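Local coordinates for protein FMN-dependent nitronate monooxygenase (Shewanella oneidensis, PDB 5LSM) that binds FMN and probably uses it to oxidise propionate 3-nitronate with molecular oxygen, yielding 3-oxopropanoate, nitrate and nitrite, a detoxification reaction, at residues 129-134 / 139-144; 143-146 / 150-153; 254-259 / 320-325; 18-23 / 240-245. All coordinates share one frame; numbering follows the deposited sequence.

Contact 1 (129-134 / 139-144); sequences VSFHFG and ELLLEI. With FMN (flavin mononucleotide), chain I.
The strand and helix of a beta-alpha-beta unit meet here through Val129 and Phe131 on one side and Leu141 and Ile144 on the other, all four buried. Strand 129-132 and helix 139-144 run nearly antiparallel, at 156°, and their contact is wholly apolar. Ile144 serves both strand residues with separate branches. Its CG2 meets CG2 of Val129 tip to tip at 3.8 Å. The other branch, with CG1 beside the backbone N (chi1 -70°), carries CD1 to the edge of the Phe131 ring, close to the ring plane, 3.6 Å from CZ. Leu141 adds a looser touch, its CD1 lying 4.3 Å from CE2 of Phe131, and Tyr113 packs edge-to-face with the same ring. In the TIM-barrel fold of this family such helices clothe the outside of the parallel barrel, while alternate strand residues turn inward. Ser130 and His132 illustrate this alternation: Ser130 OG is hydrogen-bonded to Asn67 and Asn69, and His132 belongs to the FMN pocket. FMN O2 packs over one face of the His132 imidazole, while NE2 is hydrogen-bonded to the carbonyl of His182. With an alanine at His132, the His182 carbonyl would probably lose its mate and a gap would open beside O2 of the flavin. Phe133, just past the strand, receives CD2 of His132 over one face of its ring.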
# COMPACT_ATOMS: atom_id res chain seq x y z
N VAL A 129 -17.83 14.73 -14.71
CA VAL A 129 -16.68 15.58 -14.56
C VAL A 129 -15.91 15.12 -13.30
O VAL A 129 -16.47 15.05 -12.19
CB VAL A 129 -17.13 17.04 -14.35
CG1 VAL A 129 -15.94 17.94 -14.05
CG2 VAL A 129 -17.89 17.55 -15.56
N SER A 130 -14.65 14.77 -13.48
CA SER A 130 -13.87 14.25 -12.40
C SER A 130 -12.81 15.29 -12.10
O SER A 130 -12.40 16.03 -12.99
CB SER A 130 -13.24 12.90 -12.77
OG SER A 130 -12.48 13.00 -13.97
N PHE A 131 -12.39 15.35 -10.84
CA PHE A 131 -11.37 16.30 -10.42
C PHE A 131 -10.29 15.55 -9.68
O PHE A 131 -10.58 14.58 -8.99
CB PHE A 131 -11.98 17.38 -9.51
CG PHE A 131 -12.80 18.38 -10.24
CD1 PHE A 131 -12.19 19.28 -11.10
CD2 PHE A 131 -14.17 18.37 -10.16
CE1 PHE A 131 -12.95 20.18 -11.83
CE2 PHE A 131 -14.93 19.29 -10.86
CZ PHE A 131 -14.31 20.19 -11.70
N HIS A 132 -9.04 15.97 -9.90
CA HIS A 132 -7.90 15.57 -9.06
C HIS A 132 -7.46 16.73 -8.13
O HIS A 132 -7.43 17.90 -8.55
CB HIS A 132 -6.74 15.16 -9.97
CG HIS A 132 -6.01 13.95 -9.51
ND1 HIS A 132 -6.64 12.76 -9.21
CD2 HIS A 132 -4.68 13.71 -9.36
CE1 HIS A 132 -5.74 11.85 -8.90
NE2 HIS A 132 -4.54 12.40 -8.96
N PHE A 133 -7.06 16.37 -6.92
CA PHE A 133 -6.68 17.33 -5.87
C PHE A 133 -7.90 18.10 -5.34
O PHE A 133 -7.84 19.32 -5.17
CB PHE A 133 -5.59 18.34 -6.34
CG PHE A 133 -4.50 17.73 -7.17
CD1 PHE A 133 -3.77 16.66 -6.69
CD2 PHE A 133 -4.19 18.24 -8.41
CE1 PHE A 133 -2.78 16.08 -7.47
CE2 PHE A 133 -3.22 17.65 -9.21
CZ PHE A 133 -2.49 16.58 -8.72
N GLY A 134 -8.99 17.40 -5.06
CA GLY A 134 -10.16 17.98 -4.38
C GLY A 134 -11.26 18.47 -5.32
O GLY A 134 -11.66 17.78 -6.24
N GLU A 139 -19.28 27.76 -6.74
CA GLU A 139 -19.95 28.35 -7.92
C GLU A 139 -19.65 27.54 -9.17
O GLU A 139 -20.56 27.18 -9.92
CB GLU A 139 -19.51 29.80 -8.13
CG GLU A 139 -19.98 30.73 -7.02
CD GLU A 139 -19.10 31.96 -6.88
OE1 GLU A 139 -17.88 31.80 -6.63
OE2 GLU A 139 -19.63 33.09 -7.01
N LEU A 140 -18.36 27.27 -9.40
CA LEU A 140 -17.92 26.36 -10.44
C LEU A 140 -18.61 25.00 -10.36
O LEU A 140 -19.06 24.47 -11.36
CB LEU A 140 -16.40 26.18 -10.38
CG LEU A 140 -15.58 27.44 -10.72
CD1 LEU A 140 -14.09 27.16 -10.65
CD2 LEU A 140 -15.94 27.99 -12.10
N LEU A 141 -18.74 24.48 -9.15
CA LEU A 141 -19.41 23.21 -8.91
C LEU A 141 -20.89 23.27 -9.26
O LEU A 141 -21.44 22.31 -9.79
CB LEU A 141 -19.27 22.84 -7.44
CG LEU A 141 -18.75 21.46 -7.12
CD1 LEU A 141 -17.51 21.16 -7.96
CD2 LEU A 141 -18.42 21.37 -5.62
N LEU A 142 -21.57 24.34 -8.84
CA LEU A 142 -22.99 24.51 -9.15
C LEU A 142 -23.20 24.65 -10.66
O LEU A 142 -24.12 24.05 -11.23
CB LEU A 142 -23.59 25.71 -8.43
CG LEU A 142 -23.75 25.59 -6.91
CD1 LEU A 142 -24.32 26.89 -6.35
CD2 LEU A 142 -24.63 24.40 -6.53
N GLU A 143 -22.31 25.37 -11.31
CA GLU A 143 -22.40 25.48 -12.77
C GLU A 143 -22.38 24.10 -13.42
O GLU A 143 -23.20 23.81 -14.27
CB GLU A 143 -21.27 26.34 -13.34
CG GLU A 143 -21.46 26.65 -14.82
CD GLU A 143 -20.23 27.25 -15.47
OE1 GLU A 143 -19.19 27.42 -14.79
OE2 GLU A 143 -20.34 27.60 -16.66
N ILE A 144 -21.42 23.26 -13.02
CA ILE A 144 -21.29 21.91 -13.54
C ILE A 144 -22.55 21.06 -13.30
O ILE A 144 -23.04 20.39 -14.21
CB ILE A 144 -20.04 21.18 -12.95
CG1 ILE A 144 -18.76 21.78 -13.51
CG2 ILE A 144 -20.06 19.69 -13.30
CD1 ILE A 144 -17.55 21.56 -12.63
N1 FMN I . -5.68 10.93 -12.46
C2 FMN I . -6.25 12.13 -12.75
O2 FMN I . -7.19 12.55 -12.03
N3 FMN I . -5.84 12.89 -13.78
C4 FMN I . -4.84 12.51 -14.59
O4 FMN I . -4.46 13.22 -15.54
C4A FMN I . -4.17 11.22 -14.32
N5 FMN I . -3.19 10.79 -15.12
C5A FMN I . -2.62 9.59 -14.93
C6 FMN I . -1.62 9.20 -15.82
C7 FMN I . -1.00 7.97 -15.69
C7M FMN I . 0.09 7.61 -16.67
C8 FMN I . -1.40 7.07 -14.58
C8M FMN I . -0.71 5.73 -14.42
C9 FMN I . -2.40 7.46 -13.67
C9A FMN I . -3.04 8.70 -13.80
N10 FMN I . -4.09 9.15 -12.95
C10 FMN I . -4.66 10.42 -13.19
C1' FMN I . -4.56 8.37 -11.79
C2' FMN I . -5.66 7.40 -12.18
O2' FMN I . -6.91 8.11 -12.26
C3' FMN I . -5.78 6.26 -11.15
O3' FMN I . -5.78 6.80 -9.83
C4' FMN I . -4.65 5.24 -11.22
O4' FMN I . -4.18 4.99 -12.55
C5' FMN I . -5.13 3.95 -10.57
O5' FMN I . -4.08 3.00 -10.42
P FMN I . -3.59 2.01 -11.59
O1P FMN I . -4.81 1.64 -12.41
O2P FMN I . -3.01 0.85 -10.81
O3P FMN I . -2.60 2.84 -12.32

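Contact 2 (143-146 / 150-153); sequences EIKS and KVIS
Glu143 O, in the last turn of the helix that lays Ile144 and Lys145 on Val151, is gripped twice by Ser146. The hydroxyl OG donates a 2.7 Å hydrogen bond to Glu143 O, and the backbone N of Ser146 adds a weak one to the same oxygen at 3.2 Å. OG comes in tilted 27° from the carbonyl plane, chi1 of Ser146 (81°) folding the hydroxyl back to reach it. This helix end belongs to the second half of a beta-alpha-beta crossover, in which helix 138-145 returns the chain to strand 150-155, next to strand 128-132 in the parallel TIM-barrel sheet. The connecting turn is short, and the CA atoms of Lys145 and Lys150 are 6.5 Å apart. Across it, CG2 of Ile144 meets CG2 of Val151 at 3.6 Å, the two side chains crossing at about a right angle. Val151 offers this methyl because CG2 stands beside its own backbone N while CG1 is anti to it (chi1 168°). The backbone N of Val151 is itself hydrogen-bonded to OD2 of Asp170, a residue of the loop leading to the next strand. Lys145 brushes the same methyl with the aliphatic part of its chain: NZ is hydrogen-bonded to the carbonyl O of Gly168, and on the way CE passes 4.3 Å from Val151 CG2.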
# COMPACT_ATOMS: atom_id res chain seq x y z
N GLU A 143 -22.31 25.37 -11.31
CA GLU A 143 -22.40 25.48 -12.77
C GLU A 143 -22.38 24.10 -13.42
O GLU A 143 -23.20 23.81 -14.27
CB GLU A 143 -21.27 26.34 -13.34
CG GLU A 143 -21.46 26.65 -14.82
CD GLU A 143 -20.23 27.25 -15.47
OE1 GLU A 143 -19.19 27.42 -14.79
OE2 GLU A 143 -20.34 27.60 -16.66
N ILE A 144 -21.42 23.26 -13.02
CA ILE A 144 -21.29 21.91 -13.54
C ILE A 144 -22.55 21.06 -13.30
O ILE A 144 -23.04 20.39 -14.21
CB ILE A 144 -20.04 21.18 -12.95
CG1 ILE A 144 -18.76 21.78 -13.51
CG2 ILE A 144 -20.06 19.69 -13.30
CD1 ILE A 144 -17.55 21.56 -12.63
N LYS A 145 -23.06 21.08 -12.08
CA LYS A 145 -24.21 20.23 -11.73
C LYS A 145 -25.41 20.60 -12.59
O LYS A 145 -26.27 19.77 -12.84
CB LYS A 145 -24.59 20.40 -10.26
CG LYS A 145 -23.53 19.93 -9.27
CD LYS A 145 -23.84 18.55 -8.72
CE LYS A 145 -22.83 18.14 -7.65
NZ LYS A 145 -23.29 18.51 -6.29
N SER A 146 -25.47 21.86 -13.02
CA SER A 146 -26.60 22.37 -13.75
C SER A 146 -26.55 22.01 -15.24
O SER A 146 -27.47 22.33 -15.98
CB SER A 146 -26.68 23.89 -13.60
OG SER A 146 -25.79 24.51 -14.48
N LYS A 150 -22.64 14.50 -13.40
CA LYS A 150 -22.26 13.99 -12.09
C LYS A 150 -20.84 14.41 -11.83
O LYS A 150 -20.02 14.44 -12.74
CB LYS A 150 -22.34 12.46 -12.06
CG LYS A 150 -23.68 11.89 -12.47
CD LYS A 150 -24.78 12.35 -11.54
CE LYS A 150 -26.15 11.94 -12.07
NZ LYS A 150 -26.40 12.57 -13.40
N VAL A 151 -20.55 14.70 -10.58
CA VAL A 151 -19.22 15.12 -10.19
C VAL A 151 -18.58 14.08 -9.29
O VAL A 151 -19.15 13.71 -8.26
CB VAL A 151 -19.27 16.47 -9.46
CG1 VAL A 151 -17.93 16.77 -8.80
CG2 VAL A 151 -19.64 17.58 -10.43
N ILE A 152 -17.37 13.65 -9.66
CA ILE A 152 -16.56 12.77 -8.83
C ILE A 152 -15.15 13.33 -8.57
O ILE A 152 -14.66 14.16 -9.33
CB ILE A 152 -16.43 11.37 -9.46
CG1 ILE A 152 -15.62 11.44 -10.75
CG2 ILE A 152 -17.79 10.78 -9.74
CD1 ILE A 152 -15.35 10.07 -11.35
N SER A 153 -14.52 12.88 -7.47
CA SER A 153 -13.17 13.32 -7.11
C SER A 153 -12.43 12.26 -6.33
O SER A 153 -13.03 11.26 -5.91
CB SER A 153 -13.19 14.62 -6.31
OG SER A 153 -11.87 14.98 -5.92

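Contact 3 (254-259 / 320-325); sequences REALQS and SPLWCG. With FMN (flavin mononucleotide), chain I.
The last turn of a helix lies beside an irregular but rather extended loop, the CA atoms of Ala256 and Leu322 standing 7.7 Å apart and those of Leu257 and Cys324 at a similar separation. Alternation along the loop then decides which side chain goes where: the CB atoms of Leu322 and Cys324 point toward the helix, and that of Trp323 points away from it. Both methyls of Leu322 reach Ala256 CB, CD1 and CD2 each at 4.1 Å, so the small alanine rests against the forked end of the leucine. One step further, Leu257 CD2 packs against Cys324 SG at 3.6 Å. The thiol reaches that methyl because SG is anti to the backbone N of its own residue (chi1 178°), on the side of the carbonyl carbon. The helix end carries a local brace of its own: Ser259 OG donates a 2.6 Å hydrogen bond to Ala256 O, lying in the carbonyl plane on a lone pair. On its opposite flank the loop meets the cofactor. Trp323 CB comes within 3.3 Å of FMN C7M, a methyl that sits at the edge of the indole, near its plane, while Pro321 CB covers part of one indole face. The backbone of Leu322 and Cys324 pairs with strand 276-279. Gly325 N is hydrogen-bonded to Thr239 OG1, which also holds FMN, and a CB on this glycine would run into the phosphate oxygen O2P. The arrangement forms one wall of the FMN pocket of a class I nitronate monooxygenase, running from the dimethylbenzene end of the flavin to its phosphate.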
# COMPACT_ATOMS: atom_id res chain seq x y z
N ARG A 254 6.42 2.60 -23.04
CA ARG A 254 6.01 1.21 -23.34
C ARG A 254 7.08 0.15 -23.01
O ARG A 254 6.76 -0.97 -22.55
CB ARG A 254 5.62 1.09 -24.81
CG ARG A 254 4.30 1.76 -25.16
CD ARG A 254 4.01 1.70 -26.66
NE ARG A 254 2.63 2.07 -26.96
CZ ARG A 254 1.58 1.25 -26.88
NH1 ARG A 254 1.75 -0.03 -26.55
NH2 ARG A 254 0.36 1.71 -27.13
N GLU A 255 8.34 0.48 -23.29
CA GLU A 255 9.45 -0.47 -23.11
C GLU A 255 9.73 -0.69 -21.64
O GLU A 255 10.07 -1.79 -21.21
CB GLU A 255 10.70 0.08 -23.80
CG GLU A 255 11.90 -0.86 -23.74
CD GLU A 255 12.65 -0.95 -25.06
OE1 GLU A 255 12.22 -0.31 -26.05
OE2 GLU A 255 13.67 -1.67 -25.12
N ALA A 256 9.62 0.39 -20.87
CA ALA A 256 9.84 0.34 -19.44
C ALA A 256 8.77 -0.52 -18.78
O ALA A 256 9.09 -1.44 -18.02
CB ALA A 256 9.85 1.75 -18.86
N LEU A 257 7.50 -0.28 -19.13
CA LEU A 257 6.39 -1.10 -18.61
C LEU A 257 6.59 -2.61 -18.80
O LEU A 257 6.07 -3.41 -18.02
CB LEU A 257 5.07 -0.70 -19.25
CG LEU A 257 4.53 0.67 -18.88
CD1 LEU A 257 3.55 1.16 -19.95
CD2 LEU A 257 3.88 0.65 -17.51
N GLN A 258 7.25 -3.00 -19.88
CA GLN A 258 7.36 -4.43 -20.25
C GLN A 258 8.62 -5.07 -19.66
O GLN A 258 8.69 -6.28 -19.50
CB GLN A 258 7.37 -4.60 -21.78
CG GLN A 258 5.98 -4.63 -22.38
CD GLN A 258 5.95 -4.21 -23.83
OE1 GLN A 258 6.51 -3.18 -24.21
NE2 GLN A 258 5.26 -4.99 -24.66
N SER A 259 9.60 -4.24 -19.31
CA SER A 259 10.80 -4.70 -18.62
C SER A 259 10.52 -5.12 -17.18
O SER A 259 9.46 -4.82 -16.62
CB SER A 259 11.84 -3.59 -18.62
OG SER A 259 11.44 -2.55 -17.75
N SER A 320 12.58 10.38 -17.41
CA SER A 320 11.18 10.36 -17.83
C SER A 320 10.25 10.11 -16.63
O SER A 320 10.57 9.32 -15.74
CB SER A 320 10.97 9.28 -18.88
OG SER A 320 11.68 9.57 -20.07
N PRO A 321 9.09 10.79 -16.60
CA PRO A 321 8.01 10.40 -15.70
C PRO A 321 7.27 9.15 -16.21
O PRO A 321 6.42 9.24 -17.08
CB PRO A 321 7.10 11.63 -15.72
CG PRO A 321 7.27 12.17 -17.10
CD PRO A 321 8.73 11.95 -17.42
N LEU A 322 7.63 8.00 -15.66
CA LEU A 322 7.15 6.74 -16.16
C LEU A 322 6.01 6.28 -15.26
O LEU A 322 6.15 5.36 -14.48
CB LEU A 322 8.28 5.72 -16.14
CG LEU A 322 9.50 5.99 -17.01
CD1 LEU A 322 10.63 5.04 -16.62
CD2 LEU A 322 9.14 5.77 -18.47
N TRP A 323 4.90 7.00 -15.31
CA TRP A 323 3.81 6.75 -14.41
C TRP A 323 3.27 5.31 -14.58
O TRP A 323 3.10 4.85 -15.69
CB TRP A 323 2.70 7.75 -14.67
CG TRP A 323 2.98 9.20 -14.27
CD1 TRP A 323 2.20 10.25 -14.59
CD2 TRP A 323 4.07 9.74 -13.49
NE1 TRP A 323 2.70 11.42 -14.05
CE2 TRP A 323 3.87 11.14 -13.41
CE3 TRP A 323 5.21 9.19 -12.90
CZ2 TRP A 323 4.74 11.99 -12.72
CZ3 TRP A 323 6.08 10.04 -12.21
CH2 TRP A 323 5.83 11.42 -12.12
N CYS A 324 3.05 4.62 -13.45
CA CYS A 324 2.80 3.17 -13.43
C CYS A 324 2.50 2.76 -11.99
O CYS A 324 3.11 3.27 -11.06
CB CYS A 324 4.00 2.36 -13.96
SG CYS A 324 3.81 0.54 -13.93
N GLY A 325 1.49 1.92 -11.80
CA GLY A 325 1.11 1.45 -10.48
C GLY A 325 1.95 0.27 -10.07
O GLY A 325 2.87 -0.10 -10.76
N1 FMN I . -5.68 10.93 -12.46
C2 FMN I . -6.25 12.13 -12.75
O2 FMN I . -7.19 12.55 -12.03
N3 FMN I . -5.84 12.89 -13.78
C4 FMN I . -4.84 12.51 -14.59
O4 FMN I . -4.46 13.22 -15.54
C4A FMN I . -4.17 11.22 -14.32
N5 FMN I . -3.19 10.79 -15.12
C5A FMN I . -2.62 9.59 -14.93
C6 FMN I . -1.62 9.20 -15.82
C7 FMN I . -1.00 7.97 -15.69
C7M FMN I . 0.09 7.61 -16.67
C8 FMN I . -1.40 7.07 -14.58
C8M FMN I . -0.71 5.73 -14.42
C9 FMN I . -2.40 7.46 -13.67
C9A FMN I . -3.04 8.70 -13.80
N10 FMN I . -4.09 9.15 -12.95
C10 FMN I . -4.66 10.42 -13.19
C1' FMN I . -4.56 8.37 -11.79
C2' FMN I . -5.66 7.40 -12.18
O2' FMN I . -6.91 8.11 -12.26
C3' FMN I . -5.78 6.26 -11.15
O3' FMN I . -5.78 6.80 -9.83
C4' FMN I . -4.65 5.24 -11.22
O4' FMN I . -4.18 4.99 -12.55
C5' FMN I . -5.13 3.95 -10.57
O5' FMN I . -4.08 3.00 -10.42
P FMN I . -3.59 2.01 -11.59
O1P FMN I . -4.81 1.64 -12.41
O2P FMN I . -3.01 0.85 -10.81
O3P FMN I . -2.60 2.84 -12.32

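Contact 4 (18-23 / 240-245); sequences APMAGV and AYLLCP. With FMN (flavin mononucleotide), chain I.
Met20 leaves its backbone with CG beside the N and continues fully extended through chi2, then bends at chi3 (-79°), so that SD reaches Leu242 CD2 at 3.7 Å and CE comes 4.2 Å from Tyr241 CB, the side chains of Met20 and Tyr241 crossing at about a right angle. Val23 puts CG2 in the crowded position between its backbone N and carbonyl carbon, from where it meets the same leucine methyl at 3.8 Å. Leu242 CD2 is thus shared by the sulfur and the valine branch. The two loops follow the first and last strands of the TIM barrel, 15-17 and 234-237, neighbours in the sheet, and a backbone bond between Ala18 and Val237 continues that pairing into the first loop. Residues 241-244 form a type I turn closed by Cys244 N to Tyr241 O, while Tyr241 OH is hydrogen-bonded to Thr340 OG1 in helix 336-342. Met20 also packs on the flavin, CG lying 3.5 Å from FMN C6 and SD 3.9 Å from C8. Replacing Met20 by an alanine would probably open a gap between the benzene ring of the flavin and Leu242, leaving that leucine freer to turn. Ala21 N forks its hydrogen to FMN, bonding N5 and O4, both at 3.2 Å, with N-H...acceptor angles of 148° and 136°.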
# COMPACT_ATOMS: atom_id res chain seq x y z
N ALA A 18 -9.17 5.14 -16.38
CA ALA A 18 -8.55 6.27 -15.68
C ALA A 18 -8.07 7.36 -16.65
O ALA A 18 -7.40 7.05 -17.65
CB ALA A 18 -7.40 5.79 -14.82
N PRO A 19 -8.43 8.62 -16.39
CA PRO A 19 -7.92 9.70 -17.24
C PRO A 19 -6.44 9.88 -17.02
O PRO A 19 -6.04 10.19 -15.91
CB PRO A 19 -8.65 10.93 -16.71
CG PRO A 19 -8.92 10.60 -15.29
CD PRO A 19 -9.31 9.15 -15.34
N MET A 20 -5.63 9.66 -18.04
CA MET A 20 -4.19 9.65 -17.86
C MET A 20 -3.55 10.70 -18.75
O MET A 20 -3.43 10.52 -19.95
CB MET A 20 -3.64 8.27 -18.15
CG MET A 20 -4.18 7.23 -17.17
SD MET A 20 -3.58 5.57 -17.46
CE MET A 20 -4.60 5.04 -18.81
N ALA A 21 -3.22 11.84 -18.14
CA ALA A 21 -2.80 13.02 -18.91
C ALA A 21 -1.44 12.76 -19.54
O ALA A 21 -0.50 12.36 -18.86
CB ALA A 21 -2.75 14.24 -18.02
N GLY A 22 -1.37 12.91 -20.86
CA GLY A 22 -0.11 12.86 -21.57
C GLY A 22 0.11 11.56 -22.31
O GLY A 22 1.02 11.47 -23.13
N VAL A 23 -0.69 10.55 -22.01
CA VAL A 23 -0.56 9.27 -22.67
C VAL A 23 -1.80 8.92 -23.46
O VAL A 23 -1.87 7.85 -24.04
CB VAL A 23 -0.29 8.13 -21.65
CG1 VAL A 23 1.09 8.29 -21.04
CG2 VAL A 23 -1.37 8.07 -20.57
N ALA A 240 -3.27 -0.58 -16.68
CA ALA A 240 -3.49 -1.76 -17.52
C ALA A 240 -3.99 -1.42 -18.93
O ALA A 240 -3.95 -2.27 -19.82
CB ALA A 240 -4.44 -2.74 -16.84
N TYR A 241 -4.39 -0.17 -19.17
CA TYR A 241 -4.63 0.31 -20.54
C TYR A 241 -3.40 0.83 -21.31
O TYR A 241 -3.50 1.16 -22.48
CB TYR A 241 -5.69 1.41 -20.54
CG TYR A 241 -7.09 0.93 -20.28
CD1 TYR A 241 -7.79 0.25 -21.27
CD2 TYR A 241 -7.74 1.18 -19.06
CE1 TYR A 241 -9.09 -0.18 -21.05
CE2 TYR A 241 -9.06 0.80 -18.85
CZ TYR A 241 -9.73 0.11 -19.85
OH TYR A 241 -11.03 -0.31 -19.67
N LEU A 242 -2.24 0.94 -20.64
CA LEU A 242 -1.13 1.75 -21.17
C LEU A 242 -0.41 1.15 -22.38
O LEU A 242 0.39 1.83 -23.03
CB LEU A 242 -0.09 2.04 -20.09
CG LEU A 242 -0.50 3.04 -19.00
CD1 LEU A 242 0.57 3.08 -17.91
CD2 LEU A 242 -0.75 4.43 -19.58
N LEU A 243 -0.68 -0.12 -22.67
CA LEU A 243 -0.10 -0.76 -23.84
C LEU A 243 -1.12 -0.94 -24.96
O LEU A 243 -0.79 -1.50 -26.01
CB LEU A 243 0.49 -2.13 -23.47
CG LEU A 243 1.74 -2.16 -22.60
CD1 LEU A 243 2.29 -3.58 -22.52
CD2 LEU A 243 2.80 -1.22 -23.14
N CYS A 244 -2.36 -0.51 -24.72
CA CYS A 244 -3.41 -0.60 -25.75
C CYS A 244 -3.05 0.30 -26.92
O CYS A 244 -2.46 1.37 -26.72
CB CYS A 244 -4.76 -0.15 -25.19
SG CYS A 244 -5.41 -1.27 -23.94
N PRO A 245 -3.41 -0.11 -28.15
CA PRO A 245 -3.11 0.73 -29.33
C PRO A 245 -3.81 2.09 -29.32
O PRO A 245 -3.38 3.00 -30.03
CB PRO A 245 -3.61 -0.11 -30.52
CG PRO A 245 -4.52 -1.13 -29.93
CD PRO A 245 -4.12 -1.34 -28.50
N1 FMN I . -5.68 10.93 -12.46
C2 FMN I . -6.25 12.13 -12.75
O2 FMN I . -7.19 12.55 -12.03
N3 FMN I . -5.84 12.89 -13.78
C4 FMN I . -4.84 12.51 -14.59
O4 FMN I . -4.46 13.22 -15.54
C4A FMN I . -4.17 11.22 -14.32
N5 FMN I . -3.19 10.79 -15.12
C5A FMN I . -2.62 9.59 -14.93
C6 FMN I . -1.62 9.20 -15.82
C7 FMN I . -1.00 7.97 -15.69
C7M FMN I . 0.09 7.61 -16.67
C8 FMN I . -1.40 7.07 -14.58
C8M FMN I . -0.71 5.73 -14.42
C9 FMN I . -2.40 7.46 -13.67
C9A FMN I . -3.04 8.70 -13.80
N10 FMN I . -4.09 9.15 -12.95
C10 FMN I . -4.66 10.42 -13.19
C1' FMN I . -4.56 8.37 -11.79
C2' FMN I . -5.66 7.40 -12.18
O2' FMN I . -6.91 8.11 -12.26
C3' FMN I . -5.78 6.26 -11.15
O3' FMN I . -5.78 6.80 -9.83
C4' FMN I . -4.65 5.24 -11.22
O4' FMN I . -4.18 4.99 -12.55
C5' FMN I . -5.13 3.95 -10.57
O5' FMN I . -4.08 3.00 -10.42
P FMN I . -3.59 2.01 -11.59
O1P FMN I . -4.81 1.64 -12.41
O2P FMN I . -3.01 0.85 -10.81
O3P FMN I . -2.60 2.84 -12.32

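How the contacts relate
Followed from the N terminus, the chain opens contact 4 at residues 18-23 and closes it at 240-245, after almost the full circuit of the barrel. Contacts 1 and 2 fall within that long loop, closing the short strand-to-helix connection and the helix-to-strand turn. They share Glu143 and Ile144 and pin one helix to adjacent strands. Contact 3 follows in series and closes a loop of about 60 residues. It adjoins contact 4: Arg254 binds the carbonyls of Leu243 and Cys244, and Leu257 packs on Leu242. Contacts 1 and 3, centres about 30 Å apart, touch the flavin's pyrimidine and dimethylbenzene ends; contact 4 also meets N5, O4 and the ribityl chain.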